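Local coordinates for S-adenosylmethionine dependent methyltransferase (Mesorhizobium loti, PDB 3BKW), which probably acts as an S-adenosylmethionine-dependent methyltransferase, at residues P136-F142 and L237-R243. Numbering follows the deposited sequence. Where two conformers were deposited one is given.
Sequences PGGHFVF and LLVSARR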
# COMPACT_ATOMS: atom_id res chain seq x y z
N PRO A 136 -9.65 -16.24 16.12
CA PRO A 136 -10.10 -14.85 16.11
C PRO A 136 -9.09 -13.92 16.80
O PRO A 136 -8.56 -14.28 17.85
CB PRO A 136 -11.43 -14.91 16.86
CG PRO A 136 -11.92 -16.26 16.56
CD PRO A 136 -10.72 -17.13 16.62
N GLY A 137 -8.77 -12.79 16.16
CA GLY A 137 -7.77 -11.84 16.64
C GLY A 137 -6.33 -12.21 16.29
O GLY A 137 -5.40 -11.49 16.67
N GLY A 138 -6.13 -13.31 15.56
CA GLY A 138 -4.79 -13.74 15.17
C GLY A 138 -4.23 -12.89 14.06
O GLY A 138 -4.99 -12.17 13.40
N HIS A 139 -2.91 -12.98 13.85
CA HIS A 139 -2.21 -12.17 12.85
C HIS A 139 -1.47 -12.99 11.80
O HIS A 139 -1.13 -14.12 12.03
CB HIS A 139 -1.21 -11.22 13.50
CG HIS A 139 -1.85 -10.15 14.32
ND1 HIS A 139 -2.13 -10.31 15.66
CD2 HIS A 139 -2.27 -8.90 14.00
CE1 HIS A 139 -2.69 -9.21 16.13
NE2 HIS A 139 -2.80 -8.34 15.14
N PHE A 140 -1.27 -12.36 10.65
CA PHE A 140 -0.50 -12.88 9.53
C PHE A 140 0.49 -11.77 9.19
O PHE A 140 0.07 -10.68 8.83
CB PHE A 140 -1.42 -13.23 8.37
CG PHE A 140 -0.73 -13.82 7.16
CD1 PHE A 140 0.49 -14.51 7.22
CD2 PHE A 140 -1.39 -13.78 5.93
CE1 PHE A 140 1.07 -15.08 6.08
CE2 PHE A 140 -0.82 -14.36 4.81
CZ PHE A 140 0.40 -15.01 4.88
N VAL A 141 1.78 -12.05 9.36
CA VAL A 141 2.84 -11.08 9.15
C VAL A 141 3.80 -11.69 8.14
O VAL A 141 4.32 -12.80 8.35
CB VAL A 141 3.55 -10.75 10.46
CG1 VAL A 141 4.71 -9.76 10.24
CG2 VAL A 141 2.57 -10.18 11.47
N PHE A 142 4.01 -11.01 7.02
CA PHE A 142 4.85 -11.55 5.98
C PHE A 142 5.60 -10.52 5.16
O PHE A 142 5.18 -9.35 5.07
CB PHE A 142 4.01 -12.46 5.06
CG PHE A 142 2.94 -11.73 4.25
CD1 PHE A 142 3.23 -11.29 2.95
CD2 PHE A 142 1.65 -11.50 4.76
CE1 PHE A 142 2.26 -10.65 2.16
CE2 PHE A 142 0.66 -10.84 3.96
CZ PHE A 142 0.99 -10.41 2.66
N LEU A 237 8.27 -5.59 0.51
CA LEU A 237 6.99 -5.16 1.06
C LEU A 237 6.75 -6.00 2.31
O LEU A 237 6.82 -7.24 2.24
CB LEU A 237 5.85 -5.38 0.06
CG LEU A 237 4.45 -4.95 0.53
CD1 LEU A 237 4.37 -3.41 0.72
CD2 LEU A 237 3.35 -5.43 -0.43
N LEU A 238 6.47 -5.33 3.42
CA LEU A 238 6.19 -5.98 4.71
C LEU A 238 4.73 -5.68 5.05
O LEU A 238 4.31 -4.51 5.03
CB LEU A 238 7.12 -5.45 5.79
CG LEU A 238 8.61 -5.35 5.44
CD1 LEU A 238 9.38 -4.81 6.67
CD2 LEU A 238 9.24 -6.63 4.96
N VAL A 239 3.95 -6.72 5.36
CA VAL A 239 2.54 -6.53 5.71
C VAL A 239 2.14 -7.33 6.96
O VAL A 239 2.59 -8.47 7.13
CB VAL A 239 1.58 -7.00 4.56
CG1 VAL A 239 0.11 -6.74 4.92
CG2 VAL A 239 1.91 -6.33 3.23
N SER A 240 1.35 -6.69 7.83
CA SER A 240 0.72 -7.31 9.00
C SER A 240 -0.79 -7.17 8.81
O SER A 240 -1.27 -6.07 8.53
CB SER A 240 1.11 -6.59 10.28
OG SER A 240 0.39 -7.12 11.39
N ALA A 241 -1.52 -8.27 8.97
CA ALA A 241 -2.97 -8.30 8.84
C ALA A 241 -3.53 -9.07 10.02
O ALA A 241 -2.86 -9.96 10.56
CB ALA A 241 -3.37 -8.94 7.55
N ARG A 242 -4.73 -8.69 10.44
CA ARG A 242 -5.40 -9.31 11.57
C ARG A 242 -6.70 -9.94 11.12
O ARG A 242 -7.37 -9.41 10.24
CB ARG A 242 -5.69 -8.25 12.61
CG ARG A 242 -6.23 -8.78 13.93
CD ARG A 242 -6.60 -7.67 14.90
NE ARG A 242 -7.59 -6.75 14.31
CZ ARG A 242 -7.34 -5.55 13.76
NH1 ARG A 242 -6.11 -5.03 13.73
NH2 ARG A 242 -8.35 -4.85 13.24
N ARG A 243 -7.07 -11.07 11.71
CA ARG A 243 -8.37 -11.66 11.41
C ARG A 243 -9.29 -11.51 12.62
O ARG A 243 -10.50 -11.72 12.49
CB ARG A 243 -8.19 -13.09 10.93
CG ARG A 243 -7.84 -14.10 11.97
CD ARG A 243 -9.08 -14.72 12.57
NE ARG A 243 -9.62 -15.81 11.79
CZ ARG A 243 -10.89 -16.23 11.77
NH1 ARG A 243 -11.87 -15.59 12.42
NH2 ARG A 243 -11.21 -17.28 11.03
OXT ARG A 243 -8.90 -11.20 13.75
O HOH W 1 4.44 -8.53 1.92
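F142 and V239 form the tightly packed part of this contact, both buried. With CG of F142 held between its backbone N and carbonyl carbon (chi1 67°), the ring leans toward V239, whose CB sits over one face, 4.2 Å from the centroid, in a CH-pi contact. Within the strand, F142 CD2 stands 3.6 Å above the plane of the F140 ring, over its centre. In the backbone, F142 and V239 exchange two N-H...O=C bonds, as do F140 and A241, each 2.9 Å from N to O. This antiparallel pairing joins strands 138-145 and 236-242 of the seven-stranded Rossmann-like methyltransferase sheet, in which 236-242 is the reversed strand, inserted between 138-145 and 207-213. On the sheet face carrying V141 and S240, H139 and R242 lie side by side; the imidazole NE2 is 3.7 Å from R242 CG, and E209 OE1 is hydrogen-bonded to H139 NE2 and forms a salt bridge with R242 NH1. Toward the chain terminus the contact opens to solvent at P136 and G137. There R243 N still bonds G138 O, but G137 N meets the terminal OXT of R243 at a bent 133°, while the doubly bent R243 side chain brings CD to 3.7 Å from P136 CA.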